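Local structure of Amuc_1102 (Akkermansia muciniphila, 7DSZ) at residues R31-V36 with K49-F54; D53-F58 with S112-P117; E107-S112 with R192-M197. The protein is of unknown biochemical function but has an immunoglobulin-like fold related to archaeal type IV pilus proteins and is probably associated with a type IV pilus. All coordinates share one frame; numbering follows the deposited sequence. Where two conformers were deposited one is given.

From the N terminus, strand 18-32 runs out into the 12-residue loop after 31-36, and contact 1 closes this loop by pairing the end of strand 18-32 with the start of strand 50-63. Contact 2 begins where contact 1 ends, sharing Asp53 and Phe54; it brings strand 109-115 back beside strand 50-63 after an excursion that includes strands 70-83 and 91-104. Contact 3 starts inside that excursion, at 107-112, and ends near the C terminus at 192-197, so it crosses contact 2, whereas contact 1 precedes it in series. Contacts 1 and 2 build the three-stranded antiparallel sheet; contact 3, sharing Ser112 with contact 2, ties strand 109-115 to the C-terminal segment, which leads into the other sheet.

Contact 1. Residues R31-V36 with K49-F54; sequences RQSPNV and KKWADF
Arg31 and Trp51 form an antiparallel hydrogen-bonded pair, in which Arg31 N donates to Trp51 O at 2.9 Å. In return, Trp51 N donates to Arg31 O at 2.7 Å, and the ladder continues into the non-hydrogen-bonded pair Gln32 and Lys50, whose CA atoms lie 4.1 Å apart. A third backbone bond, Ser33 N to Lys49 O at 3.2 Å, holds the chain just after the strand ends. Lys49 O also receives the CA-H of Gln32, at 3.4 Å from Gln32 CA.

The side-chain ionic link is the salt bridge between Arg31 NH1 and Asp53 OD2, 3.0 Å long and nearly straight at the hydrogen (165°). The Arg31 chain is bent at chi3 (47°), which folds the guanidinium across toward the acid; Asp53 OD2 is met on its anti side, near the guanidinium plane but well out of the carboxylate plane, and the two flat groups are turned 56° from each other. Arg31 CD also comes within 3.3 Å of the same carboxylate oxygen, Asp53 OD2. Farther along, beyond the strand end, Ser33 CB approaches the pyrrole part of Trp51 obliquely, 3.6 Å from Trp51 NE1. On the face shared by Gln32 and Lys50, the aliphatic CG of Lys50 lies alongside the Gln32 backbone.

Further fixation comes from outside the pair: Arg31 makes a cation-pi contact with Trp189, and the indole of Trp51 meets Phe185 edge to face. The contact joins strands 18-32 and 50-63 at one end of the three-stranded sheet, with helix 117-124 packed against Trp51 and Ala52 through Pro117 and Val120.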
loop_
_atom_site.group_PDB
_atom_site.type_symbol
_atom_site.label_atom_id
_atom_site.label_comp_id
_atom_site.label_asym_id
_atom_site.label_seq_id
_atom_site.Cartn_x
_atom_site.Cartn_y
_atom_site.Cartn_z
ATOM N N ARG C 31 2.021 -21.381 3.867
ATOM C CA ARG C 31 3.316 -21.050 3.287
ATOM C C ARG C 31 4.011 -20.031 4.168
ATOM O O ARG C 31 3.386 -19.072 4.618
ATOM C CB ARG C 31 3.187 -20.463 1.871
ATOM C CG ARG C 31 2.534 -21.391 0.835
ATOM C CD ARG C 31 2.424 -20.664 -0.498
ATOM N NE ARG C 31 3.698 -20.040 -0.780
ATOM C CZ ARG C 31 3.873 -18.856 -1.340
ATOM N NH1 ARG C 31 2.851 -18.095 -1.723
ATOM N NH2 ARG C 31 5.109 -18.437 -1.517
ATOM N N GLN C 32 5.302 -20.203 4.383
ATOM C CA GLN C 32 6.068 -19.234 5.154
ATOM C C GLN C 32 6.291 -17.983 4.314
ATOM O O GLN C 32 6.496 -18.078 3.100
ATOM C CB GLN C 32 7.405 -19.841 5.573
ATOM C CG GLN C 32 8.237 -18.974 6.499
ATOM C CD GLN C 32 9.370 -19.748 7.154
ATOM O OE1 GLN C 32 9.838 -20.759 6.624
ATOM N NE2 GLN C 32 9.808 -19.282 8.318
ATOM N N SER C 33 6.243 -16.812 4.944
ATOM C CA SER C 33 6.493 -15.607 4.174
ATOM C C SER C 33 7.970 -15.559 3.801
ATOM O O SER C 33 8.802 -16.192 4.456
ATOM C CB SER C 33 6.099 -14.356 4.953
ATOM O OG SER C 33 6.800 -14.292 6.175
ATOM N N PRO C 34 8.317 -14.836 2.734
ATOM C CA PRO C 34 9.709 -14.827 2.278
ATOM C C PRO C 34 10.627 -14.243 3.341
ATOM O O PRO C 34 10.302 -13.249 3.990
ATOM C CB PRO C 34 9.660 -13.950 1.022
ATOM C CG PRO C 34 8.229 -13.996 0.574
ATOM C CD PRO C 34 7.435 -14.068 1.837
ATOM N N ASN C 35 11.773 -14.893 3.529
ATOM C CA ASN C 35 12.795 -14.424 4.463
ATOM C C ASN C 35 13.866 -13.729 3.630
ATOM O O ASN C 35 14.814 -14.348 3.151
ATOM C CB ASN C 35 13.361 -15.571 5.292
ATOM C CG ASN C 35 14.177 -15.085 6.466
ATOM O OD1 ASN C 35 14.253 -13.881 6.726
ATOM N ND2 ASN C 35 14.789 -16.015 7.190
ATOM N N VAL C 36 13.701 -12.425 3.472
ATOM C CA VAL C 36 14.492 -11.640 2.534
ATOM C C VAL C 36 15.890 -11.414 3.106
ATOM O O VAL C 36 16.042 -11.075 4.284
ATOM C CB VAL C 36 13.773 -10.315 2.244
ATOM C CG1 VAL C 36 14.693 -9.325 1.602
ATOM C CG2 VAL C 36 12.538 -10.584 1.365
ATOM N N LYS C 49 6.479 -16.632 9.800
ATOM C CA LYS C 49 5.490 -17.645 10.121
ATOM C C LYS C 49 4.694 -18.003 8.867
ATOM O O LYS C 49 4.877 -17.419 7.792
ATOM C CB LYS C 49 4.564 -17.161 11.243
ATOM C CG LYS C 49 5.261 -16.963 12.579
ATOM C CD LYS C 49 4.247 -16.726 13.691
ATOM C CE LYS C 49 4.931 -16.393 15.017
ATOM N NZ LYS C 49 5.819 -17.491 15.503
ATOM N N LYS C 50 3.774 -18.952 9.019
ATOM C CA LYS C 50 3.023 -19.462 7.881
ATOM C C LYS C 50 1.725 -18.690 7.664
ATOM O O LYS C 50 0.884 -18.567 8.564
ATOM C CB LYS C 50 2.744 -20.954 8.040
ATOM C CG LYS C 50 3.977 -21.816 7.779
ATOM C CD LYS C 50 3.572 -23.300 7.772
ATOM C CE LYS C 50 4.777 -24.236 7.692
ATOM N NZ LYS C 50 5.463 -24.174 6.372
ATOM N N TRP C 51 1.572 -18.196 6.444
ATOM C CA TRP C 51 0.374 -17.542 5.967
ATOM C C TRP C 51 -0.559 -18.563 5.326
ATOM O O TRP C 51 -0.113 -19.559 4.761
ATOM C CB TRP C 51 0.756 -16.492 4.923
ATOM C CG TRP C 51 1.431 -15.299 5.483
ATOM C CD1 TRP C 51 2.650 -15.241 6.117
ATOM C CD2 TRP C 51 0.931 -13.972 5.445
ATOM N NE1 TRP C 51 2.912 -13.944 6.505
ATOM C CE2 TRP C 51 1.870 -13.147 6.093
ATOM C CE3 TRP C 51 -0.251 -13.402 4.953
ATOM C CZ2 TRP C 51 1.673 -11.781 6.250
ATOM C CZ3 TRP C 51 -0.443 -12.039 5.109
ATOM C CH2 TRP C 51 0.516 -11.247 5.747
ATOM N N ALA C 52 -1.862 -18.297 5.399
ATOM C CA ALA C 52 -2.830 -19.047 4.600
ATOM C C ALA C 52 -2.887 -18.438 3.204
ATOM O O ALA C 52 -3.201 -17.251 3.053
ATOM C CB ALA C 52 -4.215 -19.018 5.244
ATOM N N ASP C 53 -2.569 -19.231 2.190
ATOM C CA ASP C 53 -2.557 -18.767 0.804
ATOM C C ASP C 53 -3.597 -19.586 0.050
ATOM O O ASP C 53 -3.381 -20.774 -0.204
ATOM C CB ASP C 53 -1.149 -18.934 0.216
ATOM C CG ASP C 53 -1.073 -18.673 -1.282
ATOM O OD1 ASP C 53 -2.048 -18.202 -1.902
ATOM O OD2 ASP C 53 0.017 -18.918 -1.822
ATOM N N PHE C 54 -4.730 -18.957 -0.274
ATOM C CA PHE C 54 -5.808 -19.615 -1.001
ATOM C C PHE C 54 -5.576 -19.385 -2.485
ATOM O O PHE C 54 -5.516 -18.237 -2.922
ATOM C CB PHE C 54 -7.177 -19.065 -0.589
ATOM C CG PHE C 54 -7.547 -19.332 0.848
ATOM C CD1 PHE C 54 -8.259 -20.480 1.193
ATOM C CD2 PHE C 54 -7.221 -18.426 1.846
ATOM C CE1 PHE C 54 -8.623 -20.723 2.539
ATOM C CE2 PHE C 54 -7.565 -18.660 3.172
ATOM C CZ PHE C 54 -8.277 -19.812 3.514
#

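Contact 2. Residues D53-F58 with S112-P117; sequences DFEIPF and SVYLSP
Phe54 and Val113 are a hydrogen-bonded pair in the antiparallel sheet of this immunoglobulin-like fold, where strand 50-63 is flanked by 18-32 and 109-115. The segment axes run at 166°, and Phe54 N to Val113 O (2.8 Å) and Val113 N to Phe54 O (3.1 Å) fix the register. Non-hydrogen-bonded pairs lie before and after: Asp53 with Tyr114, and Glu55 with Ser112.

Tyr114 can be followed outward. Its CB passes the carbonyl oxygen of Ala52. CG stands beside the backbone N (chi1 -54°), which lays the ring along Asp53, the two side chains pointing the same way with carboxylate and ring planes 23° apart. CD2 then rests near Asp53 CA and CB, and Tyr114 CE2 lies 3.3 Å from Asp53 OD1, an oblique approach to the ring. CZ remains near the same oxygen. At the tip, the Tyr114 hydroxyl is joined to Ser112 OG by a hydrogen bond of 2.8 Å within the same strand.

Two acid groups meet beside the ring. Asp53 OD1 is 2.5 Å from Glu55 OE2, a spacing at which one of the two acids probably holds a proton. Glu55 OE2 bonds to Tyr193 OH and Glu55 OE1 to Arg192, while Asp53 OD2 takes Arg31, so the buried carboxylates have basic and hydroxyl partners that would probably offset the penalty of burying the charge. The bend of Glu55 at chi2 brings Glu55 OE2 to within 3.3 Å of Ser112 CB.

The opposite face is apolar. In one of the two conformers of Val113, its CG2 meets Phe54 CB at 3.9 Å, and the Phe54 ring presents its edge to Leu115, Phe54 CE2 lying 4.1 Å from Leu115 CD1.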
loop_
_atom_site.group_PDB
_atom_site.type_symbol
_atom_site.label_atom_id
_atom_site.label_comp_id
_atom_site.label_asym_id
_atom_site.label_seq_id
_atom_site.Cartn_x
_atom_site.Cartn_y
_atom_site.Cartn_z
ATOM N N ASP C 53 -2.569 -19.231 2.190
ATOM C CA ASP C 53 -2.557 -18.767 0.804
ATOM C C ASP C 53 -3.597 -19.586 0.050
ATOM O O ASP C 53 -3.381 -20.774 -0.204
ATOM C CB ASP C 53 -1.149 -18.934 0.216
ATOM C CG ASP C 53 -1.073 -18.673 -1.282
ATOM O OD1 ASP C 53 -2.048 -18.202 -1.902
ATOM O OD2 ASP C 53 0.017 -18.918 -1.822
ATOM N N PHE C 54 -4.730 -18.957 -0.274
ATOM C CA PHE C 54 -5.808 -19.615 -1.001
ATOM C C PHE C 54 -5.576 -19.385 -2.485
ATOM O O PHE C 54 -5.516 -18.237 -2.922
ATOM C CB PHE C 54 -7.177 -19.065 -0.589
ATOM C CG PHE C 54 -7.547 -19.332 0.848
ATOM C CD1 PHE C 54 -8.259 -20.480 1.193
ATOM C CD2 PHE C 54 -7.221 -18.426 1.846
ATOM C CE1 PHE C 54 -8.623 -20.723 2.539
ATOM C CE2 PHE C 54 -7.565 -18.660 3.172
ATOM C CZ PHE C 54 -8.277 -19.812 3.514
ATOM N N GLU C 55 -5.449 -20.465 -3.258
ATOM C CA GLU C 55 -5.078 -20.380 -4.671
ATOM C C GLU C 55 -6.164 -21.019 -5.515
ATOM O O GLU C 55 -6.603 -22.126 -5.201
ATOM C CB GLU C 55 -3.765 -21.122 -4.928
ATOM C CG GLU C 55 -2.572 -20.570 -4.161
ATOM C CD GLU C 55 -1.902 -19.482 -4.949
ATOM O OE1 GLU C 55 -1.699 -19.690 -6.175
ATOM O OE2 GLU C 55 -1.600 -18.417 -4.366
ATOM N N ILE C 56 -6.582 -20.360 -6.599
ATOM C CA ILE C 56 -7.493 -20.968 -7.557
ATOM C C ILE C 56 -6.969 -20.818 -8.980
ATOM O O ILE C 56 -6.779 -19.693 -9.459
ATOM C CB ILE C 56 -8.937 -20.434 -7.439
ATOM C CG1 ILE C 56 -9.866 -21.181 -8.405
ATOM C CG2 ILE C 56 -9.034 -18.909 -7.611
ATOM C CD1 ILE C 56 -11.354 -21.078 -7.980
ATOM N N PRO C 57 -6.683 -21.913 -9.679
ATOM C CA PRO C 57 -6.296 -21.817 -11.087
ATOM C C PRO C 57 -7.478 -21.422 -11.946
ATOM O O PRO C 57 -8.617 -21.804 -11.675
ATOM C CB PRO C 57 -5.852 -23.244 -11.447
ATOM C CG PRO C 57 -5.810 -24.018 -10.179
ATOM C CD PRO C 57 -6.754 -23.305 -9.211
ATOM N N PHE C 58 -7.192 -20.674 -13.012
ATOM C CA PHE C 58 -8.250 -20.359 -13.964
ATOM C C PHE C 58 -7.663 -20.037 -15.330
ATOM O O PHE C 58 -6.471 -19.767 -15.470
ATOM C CB PHE C 58 -9.137 -19.212 -13.466
ATOM C CG PHE C 58 -8.505 -17.842 -13.533
ATOM C CD1 PHE C 58 -7.735 -17.365 -12.487
ATOM C CD2 PHE C 58 -8.752 -17.008 -14.604
ATOM C CE1 PHE C 58 -7.204 -16.084 -12.526
ATOM C CE2 PHE C 58 -8.226 -15.727 -14.652
ATOM C CZ PHE C 58 -7.441 -15.264 -13.618
ATOM N N SER C 112 -5.692 -15.392 -6.085
ATOM C CA SER C 112 -5.373 -15.785 -4.718
ATOM C C SER C 112 -5.885 -14.755 -3.714
ATOM O O SER C 112 -6.158 -13.599 -4.054
ATOM C CB SER C 112 -3.857 -15.985 -4.531
ATOM O OG SER C 112 -3.141 -14.770 -4.745
ATOM N N VAL C 113 -6.039 -15.218 -2.470
ATOM C CA VAL C 113 -6.281 -14.350 -1.316
ATOM C C VAL C 113 -5.611 -14.997 -0.122
ATOM O O VAL C 113 -5.271 -16.181 -0.140
ATOM C CB VAL C 113 -7.774 -14.105 -0.983
ATOM C CG1 VAL C 113 -8.361 -13.076 -1.911
ATOM C CG2 VAL C 113 -8.550 -15.417 -0.995
ATOM N N TYR C 114 -5.395 -14.202 0.934
ATOM C CA TYR C 114 -4.528 -14.627 2.025
ATOM C C TYR C 114 -5.132 -14.289 3.381
ATOM O O TYR C 114 -5.836 -13.291 3.531
ATOM C CB TYR C 114 -3.136 -13.952 1.944
ATOM C CG TYR C 114 -2.475 -14.160 0.586
ATOM C CD1 TYR C 114 -2.913 -13.459 -0.532
ATOM C CD2 TYR C 114 -1.438 -15.079 0.428
ATOM C CE1 TYR C 114 -2.356 -13.671 -1.774
ATOM C CE2 TYR C 114 -0.848 -15.288 -0.823
ATOM C CZ TYR C 114 -1.322 -14.576 -1.922
ATOM O OH TYR C 114 -0.761 -14.769 -3.183
ATOM N N LEU C 115 -4.786 -15.100 4.381
ATOM C CA LEU C 115 -4.980 -14.743 5.783
ATOM C C LEU C 115 -3.623 -14.685 6.477
ATOM O O LEU C 115 -2.748 -15.522 6.227
ATOM C CB LEU C 115 -5.903 -15.753 6.495
ATOM C CG LEU C 115 -7.393 -15.665 6.163
ATOM C CD1 LEU C 115 -8.119 -16.877 6.798
ATOM C CD2 LEU C 115 -8.044 -14.313 6.595
ATOM N N SER C 116 -3.443 -13.693 7.354
ATOM C CA SER C 116 -2.180 -13.507 8.043
ATOM C C SER C 116 -1.932 -14.633 9.048
ATOM O O SER C 116 -2.860 -15.349 9.438
ATOM C CB SER C 116 -2.186 -12.176 8.792
ATOM O OG SER C 116 -3.114 -12.260 9.870
ATOM N N PRO C 117 -0.689 -14.785 9.508
ATOM C CA PRO C 117 -0.437 -15.769 10.578
ATOM C C PRO C 117 -1.267 -15.515 11.824
ATOM O O PRO C 117 -1.734 -16.474 12.448
ATOM C CB PRO C 117 1.064 -15.617 10.845
ATOM C CG PRO C 117 1.629 -15.126 9.528
ATOM C CD PRO C 117 0.565 -14.179 9.006
#

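Contact 3. Residues E107-S112 with R192-M197; sequences ENTYAS and RYPEIM
The guanidinium of Arg192 lies flat over one face of the Tyr110 ring, with centres 3.6 Å apart and planes inclined by only 19°. Arg192 CZ sits 14° off the normal of the Tyr110 ring, so the contact qualifies as a cation-pi stack; Arg192 NH2 is displaced toward the hydroxyl end, 3.1 Å from Tyr110 CZ. The Arg192 chain, extended from CG to NE, spans the distance to the ring.

Tyr193 turns its ring edge to strand 109-115: Tyr193 CD2 lies 3.4 Å from Tyr110 O, which is near the ring plane, and 3.6 Å from Tyr110 CB. Farther along that ring, Tyr193 CE2 reaches Ser112 OG obliquely at 3.4 Å. Arg192 CG packs over the centre of the Tyr193 face, and Glu55 holds both side chains from strand 50-63. Pro194 CD packs 3.2 Å from Tyr110 O.

The touching chain parts run 83° apart, so the tail crosses the strand at a steep angle. Strand 109-115 bonds to strand 50-63, whereas the tail continues to Glu195, whose backbone joins Val101 of strand 91-104 in the other sheet.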
loop_
_atom_site.group_PDB
_atom_site.type_symbol
_atom_site.label_atom_id
_atom_site.label_comp_id
_atom_site.label_asym_id
_atom_site.label_seq_id
_atom_site.Cartn_x
_atom_site.Cartn_y
_atom_site.Cartn_z
ATOM N N GLU C 107 -4.667 -18.508 -21.449
ATOM C CA GLU C 107 -3.451 -18.763 -20.690
ATOM C C GLU C 107 -3.804 -19.195 -19.273
ATOM O O GLU C 107 -4.601 -18.531 -18.606
ATOM C CB GLU C 107 -2.593 -17.499 -20.676
ATOM C CG GLU C 107 -1.242 -17.625 -20.054
ATOM C CD GLU C 107 -0.418 -16.366 -20.277
ATOM O OE1 GLU C 107 -0.416 -15.858 -21.421
ATOM O OE2 GLU C 107 0.212 -15.888 -19.310
ATOM N N ASN C 108 -3.225 -20.304 -18.819
ATOM C CA ASN C 108 -3.457 -20.731 -17.447
ATOM C C ASN C 108 -2.822 -19.726 -16.503
ATOM O O ASN C 108 -1.674 -19.313 -16.697
ATOM C CB ASN C 108 -2.888 -22.122 -17.204
ATOM C CG ASN C 108 -3.613 -23.182 -17.997
ATOM O OD1 ASN C 108 -4.797 -23.427 -17.780
ATOM N ND2 ASN C 108 -2.907 -23.813 -18.927
ATOM N N THR C 109 -3.578 -19.308 -15.496
ATOM C CA THR C 109 -3.056 -18.373 -14.510
ATOM C C THR C 109 -3.745 -18.672 -13.181
ATOM O O THR C 109 -4.385 -19.717 -13.021
ATOM C CB THR C 109 -3.230 -16.929 -15.011
ATOM O OG1 THR C 109 -2.638 -16.010 -14.083
ATOM C CG2 THR C 109 -4.701 -16.589 -15.218
ATOM N N TYR C 110 -3.564 -17.791 -12.197
ATOM C CA TYR C 110 -4.056 -18.040 -10.850
ATOM C C TYR C 110 -4.621 -16.767 -10.247
ATOM O O TYR C 110 -4.152 -15.665 -10.536
ATOM C CB TYR C 110 -2.949 -18.522 -9.904
ATOM C CG TYR C 110 -2.800 -20.016 -9.786
ATOM C CD1 TYR C 110 -3.494 -20.724 -8.805
ATOM C CD2 TYR C 110 -1.930 -20.715 -10.625
ATOM C CE1 TYR C 110 -3.353 -22.103 -8.677
ATOM C CE2 TYR C 110 -1.786 -22.099 -10.508
ATOM C CZ TYR C 110 -2.488 -22.775 -9.523
ATOM O OH TYR C 110 -2.341 -24.138 -9.370
ATOM N N ALA C 111 -5.606 -16.941 -9.365
ATOM C CA ALA C 111 -6.056 -15.896 -8.450
ATOM C C ALA C 111 -5.778 -16.346 -7.014
ATOM O O ALA C 111 -5.634 -17.542 -6.738
ATOM C CB ALA C 111 -7.546 -15.588 -8.646
ATOM N N SER C 112 -5.692 -15.392 -6.085
ATOM C CA SER C 112 -5.373 -15.785 -4.718
ATOM C C SER C 112 -5.885 -14.755 -3.714
ATOM O O SER C 112 -6.158 -13.599 -4.054
ATOM C CB SER C 112 -3.857 -15.985 -4.531
ATOM O OG SER C 112 -3.141 -14.770 -4.745
ATOM N N ARG C 192 2.854 -15.585 -11.793
ATOM C CA ARG C 192 1.848 -16.619 -11.568
ATOM C C ARG C 192 0.425 -16.070 -11.616
ATOM O O ARG C 192 -0.520 -16.837 -11.861
ATOM C CB ARG C 192 2.128 -17.301 -10.218
ATOM C CG ARG C 192 1.083 -18.327 -9.746
ATOM C CD ARG C 192 1.567 -18.986 -8.449
ATOM N NE ARG C 192 0.576 -19.853 -7.818
ATOM C CZ ARG C 192 0.539 -21.170 -7.993
ATOM N NH1 ARG C 192 1.439 -21.754 -8.791
ATOM N NH2 ARG C 192 -0.380 -21.908 -7.378
ATOM N N TYR C 193 0.254 -14.769 -11.401
ATOM C CA TYR C 193 -1.041 -14.131 -11.240
ATOM C C TYR C 193 -1.111 -12.888 -12.110
ATOM O O TYR C 193 -0.080 -12.275 -12.413
ATOM C CB TYR C 193 -1.264 -13.697 -9.784
ATOM C CG TYR C 193 -0.848 -14.683 -8.715
ATOM C CD1 TYR C 193 0.457 -14.701 -8.230
ATOM C CD2 TYR C 193 -1.778 -15.562 -8.156
ATOM C CE1 TYR C 193 0.825 -15.583 -7.228
ATOM C CE2 TYR C 193 -1.408 -16.456 -7.156
ATOM C CZ TYR C 193 -0.107 -16.440 -6.698
ATOM O OH TYR C 193 0.313 -17.299 -5.712
ATOM N N PRO C 194 -2.307 -12.444 -12.476
ATOM C CA PRO C 194 -2.411 -11.138 -13.136
ATOM C C PRO C 194 -2.113 -10.002 -12.164
ATOM O O PRO C 194 -2.064 -10.165 -10.940
ATOM C CB PRO C 194 -3.867 -11.078 -13.619
ATOM C CG PRO C 194 -4.439 -12.472 -13.393
ATOM C CD PRO C 194 -3.632 -13.058 -12.274
ATOM N N GLU C 195 -1.918 -8.821 -12.749
ATOM C CA GLU C 195 -1.780 -7.590 -11.981
ATOM C C GLU C 195 -3.058 -7.296 -11.201
ATOM O O GLU C 195 -4.166 -7.529 -11.688
ATOM C CB GLU C 195 -1.472 -6.434 -12.942
ATOM C CG GLU C 195 -1.336 -5.063 -12.297
ATOM C CD GLU C 195 -1.061 -3.961 -13.323
ATOM O OE1 GLU C 195 -0.879 -4.281 -14.517
ATOM O OE2 GLU C 195 -1.007 -2.787 -12.913
ATOM N N ILE C 196 -2.909 -6.749 -9.994
ATOM C CA ILE C 196 -4.056 -6.361 -9.161
ATOM C C ILE C 196 -4.289 -4.866 -9.268
ATOM O O ILE C 196 -3.360 -4.075 -9.076
ATOM C CB ILE C 196 -3.831 -6.748 -7.693
ATOM C CG1 ILE C 196 -3.661 -8.264 -7.573
ATOM C CG2 ILE C 196 -4.976 -6.182 -6.805
ATOM C CD1 ILE C 196 -3.189 -8.714 -6.192
ATOM N N MET C 197 -5.540 -4.472 -9.502
ATOM C CA MET C 197 -5.873 -3.054 -9.526
ATOM C C MET C 197 -5.781 -2.469 -8.114
ATOM O O MET C 197 -6.368 -3.008 -7.170
ATOM C CB MET C 197 -7.273 -2.841 -10.094
ATOM C CG MET C 197 -7.641 -1.381 -10.165
ATOM S SD MET C 197 -6.859 -0.633 -11.605
ATOM C CE MET C 197 -8.284 -0.621 -12.702
#